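Local coordinates for probable alginate O-acetylase AlgJ (Pseudomonas putida, PDB 4O8V), which probably adds acetyl groups to the O-2 and O-3 positions of mannuronate residues in alginate, as part of an inner-membrane complex, at residues N226-L231 with V239-E244; S218-P223 with V271-E276; A134-V139 with Q233-D238; A160-D165 with N222-F227; R43-T48 with L251-Y256. All blocks are in the same frame, centred on the assembly; numbering follows the deposited sequence.

Contact 1 of 5, residues N226-L231 with V239-E244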
# COMPACT_ATOMS: atom_id res chain seq x y z
N ASN A 226 3.75 4.41 -10.44
CA ASN A 226 3.38 5.83 -10.50
C ASN A 226 2.28 6.21 -9.51
O ASN A 226 1.42 7.04 -9.83
CB ASN A 226 2.94 6.23 -11.92
CG ASN A 226 3.02 7.75 -12.16
OD1 ASN A 226 3.99 8.39 -11.77
ND2 ASN A 226 1.99 8.32 -12.78
N PHE A 227 2.27 5.60 -8.32
CA PHE A 227 1.23 5.91 -7.35
C PHE A 227 1.34 7.35 -6.86
O PHE A 227 0.31 8.03 -6.70
CB PHE A 227 1.29 4.94 -6.18
CG PHE A 227 0.14 5.06 -5.21
CD1 PHE A 227 -1.16 5.16 -5.65
CD2 PHE A 227 0.38 5.07 -3.83
CE1 PHE A 227 -2.21 5.25 -4.76
CE2 PHE A 227 -0.66 5.15 -2.93
CZ PHE A 227 -1.96 5.25 -3.38
N LEU A 228 2.56 7.83 -6.63
CA LEU A 228 2.74 9.24 -6.26
C LEU A 228 2.12 10.19 -7.29
O LEU A 228 1.39 11.13 -6.94
CB LEU A 228 4.23 9.58 -6.09
CG LEU A 228 4.52 11.02 -5.65
CD1 LEU A 228 3.92 11.24 -4.29
CD2 LEU A 228 6.00 11.23 -5.62
N GLY A 229 2.44 9.96 -8.55
CA GLY A 229 1.96 10.84 -9.61
C GLY A 229 0.45 10.75 -9.69
O GLY A 229 -0.23 11.77 -9.88
N ALA A 230 -0.08 9.53 -9.55
CA ALA A 230 -1.52 9.32 -9.67
C ALA A 230 -2.26 10.09 -8.56
O ALA A 230 -3.31 10.69 -8.79
CB ALA A 230 -1.85 7.84 -9.62
N LEU A 231 -1.67 10.10 -7.37
CA LEU A 231 -2.20 10.87 -6.25
C LEU A 231 -2.15 12.38 -6.49
O LEU A 231 -3.13 13.08 -6.24
CB LEU A 231 -1.44 10.53 -4.95
CG LEU A 231 -1.81 9.23 -4.24
CD1 LEU A 231 -0.83 8.91 -3.10
CD2 LEU A 231 -3.27 9.33 -3.76
N VAL A 239 2.50 16.37 -3.63
CA VAL A 239 2.58 15.29 -2.66
C VAL A 239 4.04 14.93 -2.46
O VAL A 239 4.77 14.77 -3.45
CB VAL A 239 1.81 14.00 -3.10
CG1 VAL A 239 1.90 12.94 -2.01
CG2 VAL A 239 0.35 14.30 -3.42
N ALA A 240 4.49 14.82 -1.21
CA ALA A 240 5.85 14.39 -0.95
C ALA A 240 5.88 12.89 -0.61
O ALA A 240 5.01 12.40 0.11
CB ALA A 240 6.47 15.20 0.19
N ASN A 241 6.88 12.18 -1.13
CA ASN A 241 6.96 10.73 -0.94
C ASN A 241 7.98 10.36 0.14
O ASN A 241 9.17 10.64 -0.00
CB ASN A 241 7.32 10.02 -2.24
CG ASN A 241 6.90 8.57 -2.23
OD1 ASN A 241 6.49 8.04 -1.19
ND2 ASN A 241 6.96 7.91 -3.40
N TYR A 242 7.50 9.73 1.21
CA TYR A 242 8.39 9.18 2.23
C TYR A 242 8.26 7.66 2.35
O TYR A 242 8.67 7.07 3.36
CB TYR A 242 8.10 9.84 3.58
CG TYR A 242 8.22 11.34 3.52
CD1 TYR A 242 9.45 11.96 3.69
CD2 TYR A 242 7.10 12.15 3.30
CE1 TYR A 242 9.58 13.33 3.64
CE2 TYR A 242 7.22 13.54 3.25
CZ TYR A 242 8.46 14.12 3.42
OH TYR A 242 8.59 15.48 3.37
N ALA A 243 7.70 7.01 1.33
CA ALA A 243 7.68 5.55 1.29
C ALA A 243 9.06 4.94 1.11
O ALA A 243 10.00 5.61 0.66
CB ALA A 243 6.72 5.07 0.17
N GLU A 244 9.21 3.67 1.48
CA GLU A 244 10.49 2.98 1.39
C GLU A 244 10.22 1.57 0.93
O GLU A 244 9.15 1.00 1.19
CB GLU A 244 11.23 2.94 2.74
CG GLU A 244 11.79 4.26 3.22
CD GLU A 244 12.45 4.16 4.60
OE1 GLU A 244 12.57 3.04 5.16
OE2 GLU A 244 12.86 5.22 5.12
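Apolar packing of L228 against V239 and N241 makes this a helix-on-strand contact, in which the start of helix 227-235 lies against strand 239-241, an outermost strand of the parallel sheet. The two run nearly antiparallel, with segment axes at 166° and 8.9 Å apart at closest approach, a worked example of the return leg of a beta-alpha-beta crossover from strand 212-215. L228 carries its CG anti to the backbone N (chi1 -178°), which points the branch at the strand. There CD1 of L228 lies mainly on V239, 3.5 Å from CG1 and tighter than an ordinary carbon contact, while its CD2 rests on CB of N241 at 3.8 Å. One turn on, CB of L231 comes more loosely to the other methyl of V239, 4.4 Å from CG2. The amide of N241 is turned to other work: OD1 accepts from A243 N at 3.0 Å in an Asx turn, with the donor above the carbonyl plane, and ND2 bonds to S220 O. Across the segments the attachment is therefore wholly apolar, whereas the polar end of N241 fixes the turn that follows the strand and ties it to the helix bearing the probable nucleophile, S218.

Contact 2 of 5, residues S218-P223 with V271-E276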
# COMPACT_ATOMS: atom_id res chain seq x y z
N SER A 218 6.89 -0.55 -1.01
CA SER A 218 7.26 -0.54 -2.42
C SER A 218 6.06 -0.25 -3.33
O SER A 218 6.25 0.20 -4.47
CB SER A 218 7.90 -1.89 -2.80
OG SER A 218 7.06 -2.98 -2.46
N TYR A 219 4.83 -0.47 -2.85
CA TYR A 219 3.64 -0.07 -3.65
C TYR A 219 3.70 1.44 -3.94
O TYR A 219 3.27 1.91 -5.00
CB TYR A 219 2.31 -0.40 -2.95
CG TYR A 219 1.92 -1.86 -3.01
CD1 TYR A 219 2.40 -2.76 -2.06
CD2 TYR A 219 1.06 -2.35 -4.02
CE1 TYR A 219 2.05 -4.11 -2.10
CE2 TYR A 219 0.70 -3.72 -4.07
CZ TYR A 219 1.20 -4.58 -3.10
OH TYR A 219 0.87 -5.92 -3.13
N SER A 220 4.28 2.18 -2.99
CA SER A 220 4.35 3.65 -3.09
C SER A 220 5.73 4.16 -3.45
O SER A 220 5.85 5.24 -4.01
CB SER A 220 3.94 4.29 -1.75
OG SER A 220 2.59 4.05 -1.44
N ALA A 221 6.77 3.42 -3.09
CA ALA A 221 8.13 3.89 -3.32
C ALA A 221 8.60 3.66 -4.74
O ALA A 221 9.47 4.37 -5.22
CB ALA A 221 9.12 3.22 -2.34
N ASN A 222 8.07 2.64 -5.40
CA ASN A 222 8.56 2.25 -6.71
C ASN A 222 7.91 3.11 -7.82
O ASN A 222 6.70 3.04 -8.02
CB ASN A 222 8.28 0.74 -6.94
CG ASN A 222 8.98 0.19 -8.15
OD1 ASN A 222 9.19 0.92 -9.13
ND2 ASN A 222 9.36 -1.10 -8.11
N PRO A 223 8.71 3.90 -8.54
CA PRO A 223 8.22 4.76 -9.62
C PRO A 223 7.43 4.00 -10.69
O PRO A 223 6.60 4.60 -11.38
CB PRO A 223 9.51 5.33 -10.23
CG PRO A 223 10.52 5.28 -9.12
CD PRO A 223 10.18 4.01 -8.38
N VAL A 271 -1.24 10.27 3.52
CA VAL A 271 -1.78 9.05 2.95
C VAL A 271 -0.84 7.92 3.35
O VAL A 271 0.37 7.97 3.07
CB VAL A 271 -1.89 9.13 1.41
CG1 VAL A 271 -2.29 7.75 0.82
CG2 VAL A 271 -2.87 10.18 1.00
N TRP A 272 -1.38 6.91 4.04
CA TRP A 272 -0.57 5.80 4.55
C TRP A 272 -0.99 4.51 3.85
O TRP A 272 -2.05 3.95 4.15
CB TRP A 272 -0.75 5.66 6.05
CG TRP A 272 0.17 4.67 6.69
CD1 TRP A 272 1.21 3.99 6.09
CD2 TRP A 272 0.16 4.26 8.07
NE1 TRP A 272 1.83 3.18 7.02
CE2 TRP A 272 1.21 3.32 8.23
CE3 TRP A 272 -0.63 4.58 9.17
CZ2 TRP A 272 1.49 2.71 9.47
CZ3 TRP A 272 -0.36 3.98 10.40
CH2 TRP A 272 0.70 3.05 10.53
N GLU A 273 -0.15 4.05 2.93
CA GLU A 273 -0.41 2.84 2.17
C GLU A 273 0.09 1.61 2.95
O GLU A 273 1.26 1.52 3.35
CB GLU A 273 0.24 2.95 0.78
CG GLU A 273 0.34 1.63 0.04
CD GLU A 273 1.73 1.02 0.14
OE1 GLU A 273 2.74 1.73 -0.11
OE2 GLU A 273 1.83 -0.20 0.44
N PHE A 274 -0.84 0.68 3.20
CA PHE A 274 -0.65 -0.41 4.15
C PHE A 274 -1.33 -1.66 3.57
O PHE A 274 -2.54 -1.85 3.73
CB PHE A 274 -1.26 -0.02 5.52
CG PHE A 274 -0.77 -0.86 6.69
CD1 PHE A 274 -0.83 -2.25 6.65
CD2 PHE A 274 -0.26 -0.24 7.84
CE1 PHE A 274 -0.39 -3.01 7.75
CE2 PHE A 274 0.20 -1.00 8.93
CZ PHE A 274 0.14 -2.39 8.88
N PRO A 275 -0.57 -2.50 2.87
CA PRO A 275 -1.19 -3.69 2.26
C PRO A 275 -1.71 -4.67 3.34
O PRO A 275 -1.08 -4.81 4.39
CB PRO A 275 -0.03 -4.32 1.45
CG PRO A 275 0.93 -3.15 1.20
CD PRO A 275 0.86 -2.37 2.52
N GLU A 276 -2.84 -5.32 3.08
CA GLU A 276 -3.50 -6.09 4.14
C GLU A 276 -2.64 -7.20 4.75
O GLU A 276 -2.72 -7.44 5.95
CB GLU A 276 -4.83 -6.67 3.63
CG GLU A 276 -4.69 -7.75 2.56
CD GLU A 276 -5.96 -8.58 2.37
OE1 GLU A 276 -6.18 -9.54 3.15
OE2 GLU A 276 -6.72 -8.31 1.43
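S220 and E273 face each other with their CA atoms 7.1 Å apart, where the short helix 218-221 lies over the C-terminal end of strand 269-275. This is the active-site end of an SGNH hydrolase-like fold: the helix opens with S218, the nucleophile by similarity, whose OG bonds to NE2 of H122. E273 links strand and helix. Its CG is anti to the backbone N (chi1 165°) and the chain then bends at chi2, bringing the carboxylate up under the helix instead of letting it run on straight. S220 OG donates to E273 OE1 at 2.7 Å, on the anti side of the carboxylate and 16° out of its plane. The other oxygen, OE2, has a hydrogen bond with OG1 of T217, just before the helix, and T217 OG1 in turn bonds to Y219 N. Both oxygens of this buried acid are thus engaged, and the first residues of the helix are tied to the strand through it. The side chains of Y219 and E273 cross at about a right angle, ring and carboxylate planes 55° apart, with Y219 CB 3.4 Å from E273 OE2. Farther out, the ring meets H122 edge-to-face. On the strand side the proline ring of P275 slides past Y219 in the opposite sense, its CG 3.6 Å from both CD1 and CE1 of the tyrosine.

Contact 3 of 5, residues A134-V139 with Q233-D238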
# COMPACT_ATOMS: atom_id res chain seq x y z
N ALA A 134 -9.88 6.68 -5.93
CA ALA A 134 -10.77 6.38 -4.82
C ALA A 134 -10.37 7.20 -3.60
O ALA A 134 -11.21 7.73 -2.88
CB ALA A 134 -10.76 4.88 -4.47
N LEU A 135 -9.07 7.26 -3.34
CA LEU A 135 -8.59 8.01 -2.19
C LEU A 135 -8.90 9.51 -2.36
O LEU A 135 -9.36 10.17 -1.42
CB LEU A 135 -7.08 7.75 -1.97
CG LEU A 135 -6.71 6.34 -1.53
CD1 LEU A 135 -5.19 6.09 -1.69
CD2 LEU A 135 -7.13 6.13 -0.07
N ALA A 136 -8.70 10.05 -3.56
CA ALA A 136 -8.99 11.46 -3.81
C ALA A 136 -10.48 11.79 -3.66
O ALA A 136 -10.81 12.87 -3.18
CB ALA A 136 -8.50 11.86 -5.20
N GLU A 137 -11.36 10.88 -4.08
CA GLU A 137 -12.80 11.09 -3.89
C GLU A 137 -13.10 11.23 -2.40
O GLU A 137 -13.83 12.15 -1.98
CB GLU A 137 -13.62 9.94 -4.48
CG GLU A 137 -15.12 10.21 -4.45
CD GLU A 137 -15.97 9.02 -4.88
OE1 GLU A 137 -15.45 8.09 -5.53
OE2 GLU A 137 -17.18 9.02 -4.56
N ALA A 138 -12.53 10.33 -1.61
CA ALA A 138 -12.77 10.32 -0.17
C ALA A 138 -12.22 11.60 0.47
O ALA A 138 -12.90 12.22 1.28
CB ALA A 138 -12.16 9.09 0.46
N VAL A 139 -11.01 11.99 0.08
CA VAL A 139 -10.42 13.23 0.58
C VAL A 139 -11.30 14.44 0.27
O VAL A 139 -11.53 15.29 1.14
CB VAL A 139 -8.99 13.43 0.01
CG1 VAL A 139 -8.50 14.88 0.21
CG2 VAL A 139 -8.02 12.44 0.63
N GLN A 233 -2.07 13.96 -9.33
CA GLN A 233 -3.07 14.26 -10.33
C GLN A 233 -4.50 14.19 -9.79
O GLN A 233 -5.31 15.08 -10.06
CB GLN A 233 -2.93 13.34 -11.53
CG GLN A 233 -3.93 13.66 -12.63
CD GLN A 233 -3.51 13.11 -13.95
OE1 GLN A 233 -2.49 13.52 -14.51
NE2 GLN A 233 -4.27 12.15 -14.47
N ALA A 234 -4.82 13.15 -9.03
CA ALA A 234 -6.20 12.97 -8.58
C ALA A 234 -6.55 14.01 -7.51
O ALA A 234 -7.65 14.59 -7.53
CB ALA A 234 -6.41 11.54 -8.06
N LEU A 235 -5.61 14.28 -6.60
CA LEU A 235 -5.81 15.25 -5.53
C LEU A 235 -5.70 16.69 -6.00
O LEU A 235 -6.11 17.61 -5.28
CB LEU A 235 -4.80 15.02 -4.41
CG LEU A 235 -4.92 13.70 -3.64
CD1 LEU A 235 -3.67 13.49 -2.80
CD2 LEU A 235 -6.17 13.74 -2.78
N ARG A 236 -5.16 16.89 -7.20
CA ARG A 236 -4.80 18.25 -7.65
C ARG A 236 -3.98 18.94 -6.56
O ARG A 236 -4.29 20.07 -6.10
CB ARG A 236 -6.05 19.05 -8.02
CG ARG A 236 -6.92 18.33 -9.06
CD ARG A 236 -8.09 19.15 -9.50
NE ARG A 236 -7.75 19.92 -10.69
CZ ARG A 236 -8.07 21.19 -10.87
NH1 ARG A 236 -8.75 21.85 -9.94
NH2 ARG A 236 -7.70 21.80 -11.99
N SER A 237 -2.94 18.24 -6.13
CA SER A 237 -2.08 18.73 -5.04
C SER A 237 -0.66 18.19 -5.14
O SER A 237 -0.46 17.06 -5.59
CB SER A 237 -2.66 18.34 -3.69
OG SER A 237 -1.82 18.77 -2.63
N ASP A 238 0.34 18.97 -4.75
CA ASP A 238 1.68 18.38 -4.68
C ASP A 238 1.64 17.38 -3.54
O ASP A 238 0.82 17.50 -2.62
CB ASP A 238 2.78 19.44 -4.48
CG ASP A 238 4.18 18.88 -4.76
OD1 ASP A 238 4.30 17.75 -5.28
OD2 ASP A 238 5.17 19.59 -4.48
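The methyl of A136 lies over one face of the peptide between A234 and L235, almost straight above the carbonyl oxygen, with A136 CB 3.7 Å from A234 O. The methyl of A234 meets the same CB at 3.6 Å, so A136 touches both the backbone and the side chain of its neighbour. With alanine on both sides the helices can come close together, and the CA atoms of A136 and L235 are only 5.2 Å apart. L235 then supplies the bulk. Its CB does not point straight at helix 125-141, yet with CG anti to the carbonyl carbon (chi1 -65°) the branch swings across and CD2 of L235 comes to 3.8 Å from both CA and CB of A136. One turn farther along, the side chains of V139 and L235 cross at about a right angle, CG1 of V139 4.0 Å from CD2 of L235 and the valine's CB and CG2 at nearly the same range. The contact joins two helices that pack on one side of the parallel sheet of the SGNH hydrolase-like fold; L135, next to A136, reaches strand 55-61. Here helix 227-235 is also ending. R236, with positive phi, is the C-prime residue of a Schellman motif, in which S237 N bonds to Q232 O, and the bond from R236 N to Q233 O is weak.

Contact 4 of 5, residues A160-D165 with N222-F227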
# COMPACT_ATOMS: atom_id res chain seq x y z
N ALA A 160 6.98 -2.21 -22.27
CA ALA A 160 8.10 -3.14 -22.43
C ALA A 160 7.95 -4.28 -21.43
O ALA A 160 7.24 -4.13 -20.42
CB ALA A 160 9.45 -2.43 -22.22
N PRO A 161 8.61 -5.42 -21.70
CA PRO A 161 8.53 -6.51 -20.72
C PRO A 161 9.07 -6.13 -19.35
O PRO A 161 9.93 -5.26 -19.22
CB PRO A 161 9.41 -7.62 -21.34
CG PRO A 161 9.49 -7.31 -22.79
CD PRO A 161 9.40 -5.80 -22.89
N TYR A 162 8.55 -6.79 -18.32
CA TYR A 162 8.97 -6.54 -16.95
C TYR A 162 9.04 -7.88 -16.19
O TYR A 162 8.05 -8.61 -16.16
CB TYR A 162 8.00 -5.56 -16.28
CG TYR A 162 8.36 -5.29 -14.83
CD1 TYR A 162 9.42 -4.46 -14.51
CD2 TYR A 162 7.67 -5.90 -13.79
CE1 TYR A 162 9.79 -4.23 -13.19
CE2 TYR A 162 8.03 -5.68 -12.46
CZ TYR A 162 9.07 -4.84 -12.18
OH TYR A 162 9.42 -4.61 -10.86
N LYS A 163 10.20 -8.20 -15.62
CA LYS A 163 10.36 -9.42 -14.82
C LYS A 163 9.87 -9.15 -13.40
O LYS A 163 10.43 -8.31 -12.72
CB LYS A 163 11.82 -9.88 -14.78
CG LYS A 163 11.98 -11.27 -14.14
CD LYS A 163 13.40 -11.81 -14.24
CE LYS A 163 14.05 -11.93 -12.87
NZ LYS A 163 15.44 -12.46 -12.97
N GLY A 164 8.83 -9.87 -12.97
CA GLY A 164 8.18 -9.62 -11.69
C GLY A 164 8.99 -10.04 -10.48
O GLY A 164 9.85 -10.94 -10.55
N ASP A 165 8.72 -9.39 -9.34
CA ASP A 165 9.55 -9.60 -8.16
C ASP A 165 9.41 -11.04 -7.64
O ASP A 165 10.35 -11.58 -7.09
CB ASP A 165 9.23 -8.55 -7.06
CG ASP A 165 7.76 -8.53 -6.59
OD1 ASP A 165 6.86 -9.19 -7.16
OD2 ASP A 165 7.49 -7.78 -5.62
N ASN A 222 8.07 2.64 -5.40
CA ASN A 222 8.56 2.25 -6.71
C ASN A 222 7.91 3.11 -7.82
O ASN A 222 6.70 3.04 -8.02
CB ASN A 222 8.28 0.74 -6.94
CG ASN A 222 8.98 0.19 -8.15
OD1 ASN A 222 9.19 0.92 -9.13
ND2 ASN A 222 9.36 -1.10 -8.11
N PRO A 223 8.71 3.90 -8.54
CA PRO A 223 8.22 4.76 -9.62
C PRO A 223 7.43 4.00 -10.69
O PRO A 223 6.60 4.60 -11.38
CB PRO A 223 9.51 5.33 -10.23
CG PRO A 223 10.52 5.28 -9.12
CD PRO A 223 10.18 4.01 -8.38
N HIS A 224 7.66 2.70 -10.84
CA HIS A 224 7.00 1.96 -11.93
C HIS A 224 5.47 1.99 -11.82
O HIS A 224 4.79 1.94 -12.84
CB HIS A 224 7.46 0.48 -11.97
CG HIS A 224 8.81 0.26 -12.59
ND1 HIS A 224 9.26 0.95 -13.68
CD2 HIS A 224 9.79 -0.62 -12.27
CE1 HIS A 224 10.47 0.53 -14.01
NE2 HIS A 224 10.82 -0.42 -13.16
N TRP A 225 4.93 2.04 -10.60
CA TRP A 225 3.47 1.99 -10.44
C TRP A 225 2.87 3.40 -10.46
O TRP A 225 1.66 3.55 -10.52
CB TRP A 225 3.08 1.24 -9.14
CG TRP A 225 4.07 0.14 -8.78
CD1 TRP A 225 4.67 -0.08 -7.55
CD2 TRP A 225 4.59 -0.87 -9.66
NE1 TRP A 225 5.51 -1.18 -7.63
CE2 TRP A 225 5.50 -1.66 -8.91
CE3 TRP A 225 4.38 -1.17 -11.01
CZ2 TRP A 225 6.19 -2.73 -9.48
CZ3 TRP A 225 5.07 -2.24 -11.57
CH2 TRP A 225 5.97 -3.00 -10.81
N ASN A 226 3.75 4.41 -10.44
CA ASN A 226 3.38 5.83 -10.50
C ASN A 226 2.28 6.21 -9.51
O ASN A 226 1.42 7.04 -9.83
CB ASN A 226 2.94 6.23 -11.92
CG ASN A 226 3.02 7.75 -12.16
OD1 ASN A 226 3.99 8.39 -11.77
ND2 ASN A 226 1.99 8.32 -12.78
N PHE A 227 2.27 5.60 -8.32
CA PHE A 227 1.23 5.91 -7.35
C PHE A 227 1.34 7.35 -6.86
O PHE A 227 0.31 8.03 -6.70
CB PHE A 227 1.29 4.94 -6.18
CG PHE A 227 0.14 5.06 -5.21
CD1 PHE A 227 -1.16 5.16 -5.65
CD2 PHE A 227 0.38 5.07 -3.83
CE1 PHE A 227 -2.21 5.25 -4.76
CE2 PHE A 227 -0.66 5.15 -2.93
CZ PHE A 227 -1.96 5.25 -3.38
O HOH W 1 10.50 -2.62 -9.97
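Y162 holds its CG anti to the backbone N (chi1 178°), extending the phenol from strand 152-162 toward H224 and W225, and W225 answers with an unusual chi1 of -32°, well off a staggered value, that swings the far end of its indole to the tyrosine. The result is an offset edge-to-face pair: the edge of W225 points at the face of Y162, the planes are at 90°, and the centroid of the six-membered ring lies 5.7 Å from that of the phenol. CH2 of W225 is its nearest atom, 3.8 Å from CE2 of Y162. H224 completes an aromatic cluster, its CD2 3.7 Å from Y162 CE1 and the two rings set obliquely. Its CB also lies over one face of the indole. The short 3-10 turn that presents both residues starts from an Asx turn, in which N222 OD1 accepts from H224 N at 2.9 Å. N222 ND2 donates to a water 2.7 Å away, and this water also lies near Y162 OH, although that separation is too short to be trusted. The W225 ring also stacks on H122, while Y162 touches D120, H122 and D120 being the probable active-site His and Asp. Aromatic packing is thus the main link between strand and turn, with a water beside it, and the cluster lines that side of the probable triad.

Contact 5 of 5, residues R43-T48 with L251-Y256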
# COMPACT_ATOMS: atom_id res chain seq x y z
N ARG A 43 -3.26 3.11 15.50
CA ARG A 43 -4.08 4.06 16.23
C ARG A 43 -3.22 5.16 16.87
O ARG A 43 -3.60 6.34 16.87
CB ARG A 43 -4.91 3.33 17.29
CG ARG A 43 -5.88 4.23 18.03
CD ARG A 43 -5.89 3.92 19.51
NE ARG A 43 -6.33 2.57 19.82
CZ ARG A 43 -5.66 1.73 20.61
NH1 ARG A 43 -6.15 0.51 20.84
NH2 ARG A 43 -4.51 2.10 21.16
N GLY A 44 -2.07 4.78 17.39
CA GLY A 44 -1.16 5.75 18.00
C GLY A 44 -0.60 6.71 16.97
O GLY A 44 -0.43 7.90 17.22
N VAL A 45 -0.33 6.18 15.79
CA VAL A 45 0.13 7.01 14.68
C VAL A 45 -0.96 8.02 14.29
O VAL A 45 -0.68 9.21 14.14
CB VAL A 45 0.52 6.16 13.47
CG1 VAL A 45 0.62 7.03 12.24
CG2 VAL A 45 1.86 5.42 13.75
N ARG A 46 -2.20 7.55 14.15
CA ARG A 46 -3.33 8.43 13.86
C ARG A 46 -3.44 9.56 14.88
O ARG A 46 -3.65 10.73 14.52
CB ARG A 46 -4.64 7.64 13.85
CG ARG A 46 -5.89 8.49 13.64
CD ARG A 46 -6.81 8.42 14.87
NE ARG A 46 -8.04 9.19 14.69
CZ ARG A 46 -8.32 10.31 15.36
NH1 ARG A 46 -7.46 10.78 16.26
NH2 ARG A 46 -9.46 10.96 15.14
N ASP A 47 -3.30 9.22 16.15
CA ASP A 47 -3.44 10.22 17.21
C ASP A 47 -2.27 11.22 17.17
O ASP A 47 -2.46 12.43 17.37
CB ASP A 47 -3.52 9.55 18.59
CG ASP A 47 -4.81 8.78 18.80
OD1 ASP A 47 -5.77 8.89 18.00
OD2 ASP A 47 -4.87 8.05 19.82
N THR A 48 -1.07 10.71 16.92
CA THR A 48 0.13 11.55 16.82
C THR A 48 0.02 12.56 15.65
O THR A 48 0.29 13.75 15.82
CB THR A 48 1.39 10.68 16.63
OG1 THR A 48 1.58 9.87 17.79
CG2 THR A 48 2.62 11.53 16.39
N LEU A 251 7.50 0.68 9.66
CA LEU A 251 8.80 1.31 9.91
C LEU A 251 8.98 2.63 9.15
O LEU A 251 9.48 3.60 9.72
CB LEU A 251 9.94 0.34 9.57
CG LEU A 251 10.54 -0.43 10.76
CD1 LEU A 251 9.46 -1.09 11.58
CD2 LEU A 251 11.55 -1.48 10.29
N PRO A 252 8.58 2.70 7.87
CA PRO A 252 8.67 4.02 7.24
C PRO A 252 7.76 5.06 7.89
O PRO A 252 8.13 6.24 7.87
CB PRO A 252 8.24 3.77 5.79
CG PRO A 252 8.53 2.34 5.55
CD PRO A 252 8.21 1.67 6.88
N MSE A 253 6.61 4.66 8.43
CA MSE A 253 5.75 5.64 9.11
C MSE A 253 6.39 6.11 10.41
O MSE A 253 6.37 7.31 10.71
CB MSE A 253 4.36 5.08 9.40
CG MSE A 253 3.50 6.01 10.23
SE MSE A 253 3.20 7.79 9.40
CE MSE A 253 1.86 7.17 8.18
N LEU A 254 6.98 5.19 11.18
CA LEU A 254 7.63 5.63 12.43
C LEU A 254 8.83 6.55 12.14
O LEU A 254 9.07 7.54 12.86
CB LEU A 254 8.05 4.42 13.26
CG LEU A 254 6.92 3.42 13.55
CD1 LEU A 254 7.46 2.20 14.30
CD2 LEU A 254 5.82 4.09 14.35
N LYS A 255 9.58 6.23 11.08
CA LYS A 255 10.68 7.08 10.65
C LYS A 255 10.17 8.48 10.31
O LYS A 255 10.75 9.48 10.73
CB LYS A 255 11.40 6.47 9.45
CG LYS A 255 12.51 7.32 8.87
CD LYS A 255 13.38 6.49 7.94
CE LYS A 255 14.16 7.35 6.98
NZ LYS A 255 14.94 6.50 6.04
N TYR A 256 9.08 8.53 9.55
CA TYR A 256 8.48 9.81 9.18
C TYR A 256 8.10 10.66 10.40
O TYR A 256 8.37 11.87 10.45
CB TYR A 256 7.24 9.59 8.30
CG TYR A 256 6.59 10.90 7.92
CD1 TYR A 256 7.26 11.83 7.15
CD2 TYR A 256 5.31 11.20 8.35
CE1 TYR A 256 6.66 13.03 6.82
CE2 TYR A 256 4.71 12.40 8.04
CZ TYR A 256 5.38 13.30 7.27
OH TYR A 256 4.76 14.49 6.95
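In helix 250-257, M253 is the main partner of V45. This residue, a selenomethionine in the crystal, has its CG anti to the backbone N (chi1 174°), which sets that atom against the valine: CG of M253 lies 3.7 Å from CG1 and 3.9 Å from CG2 of V45, and its SE comes to 3.9 Å from the same CG1. The valine's fork thus straddles the first part of the chain, while bends at chi2 and chi3 turn SE and CE toward W272 of strand 269-275. Next comes L254. It starts off alongside the neighbouring helix, and its CD2 is what reaches V45, 4.2 Å from CG2 of the valine in a looser meeting; L254 also packs on W292 and L296 of helix 290-297. Segment 43-48 contributes V45 alone to the contact. Its polar groups are occupied otherwise. Within helix 31-51, T48 OG1 donates to G44 O at 2.9 Å from above the carbonyl plane, and R46 NH1 forms a salt bridge with D47 OD1 at 3.1 Å; outward, D47 OD2 holds R300 NE and S299 OG, and R46 NE bonds to N96 O. V45 itself touches W272 as well, so both helices rest on the same strand residue, which is the side-by-side helix layer expected on one face of the central sheet in the alpha/beta/alpha sandwich of SGNH hydrolases.

How the contacts relate
Contacts 1 and 2 form the middle of the group, their centres 8 Å apart, and F227 CD2 of contact 1 packs on S220 OG at 3.4 Å. On one face of the sheet contact 3 is joined to them through L135, whose CD1 lies 3.7 Å from F227 CZ and 4.2 Å from V271 CG1. On the other face contact 5 meets contact 2 through W272, its CG 3.4 Å from M253 CE, so adjacent residues of strand 269-275 serve opposite helix layers. Contact 2 holds S218 of the probable Ser-His-Asp triad, while the side chains of W225 and Y162 in contact 4 come within about 3 Å of those of H122 and D120, respectively. Contacts 3 and 5 lie away from it.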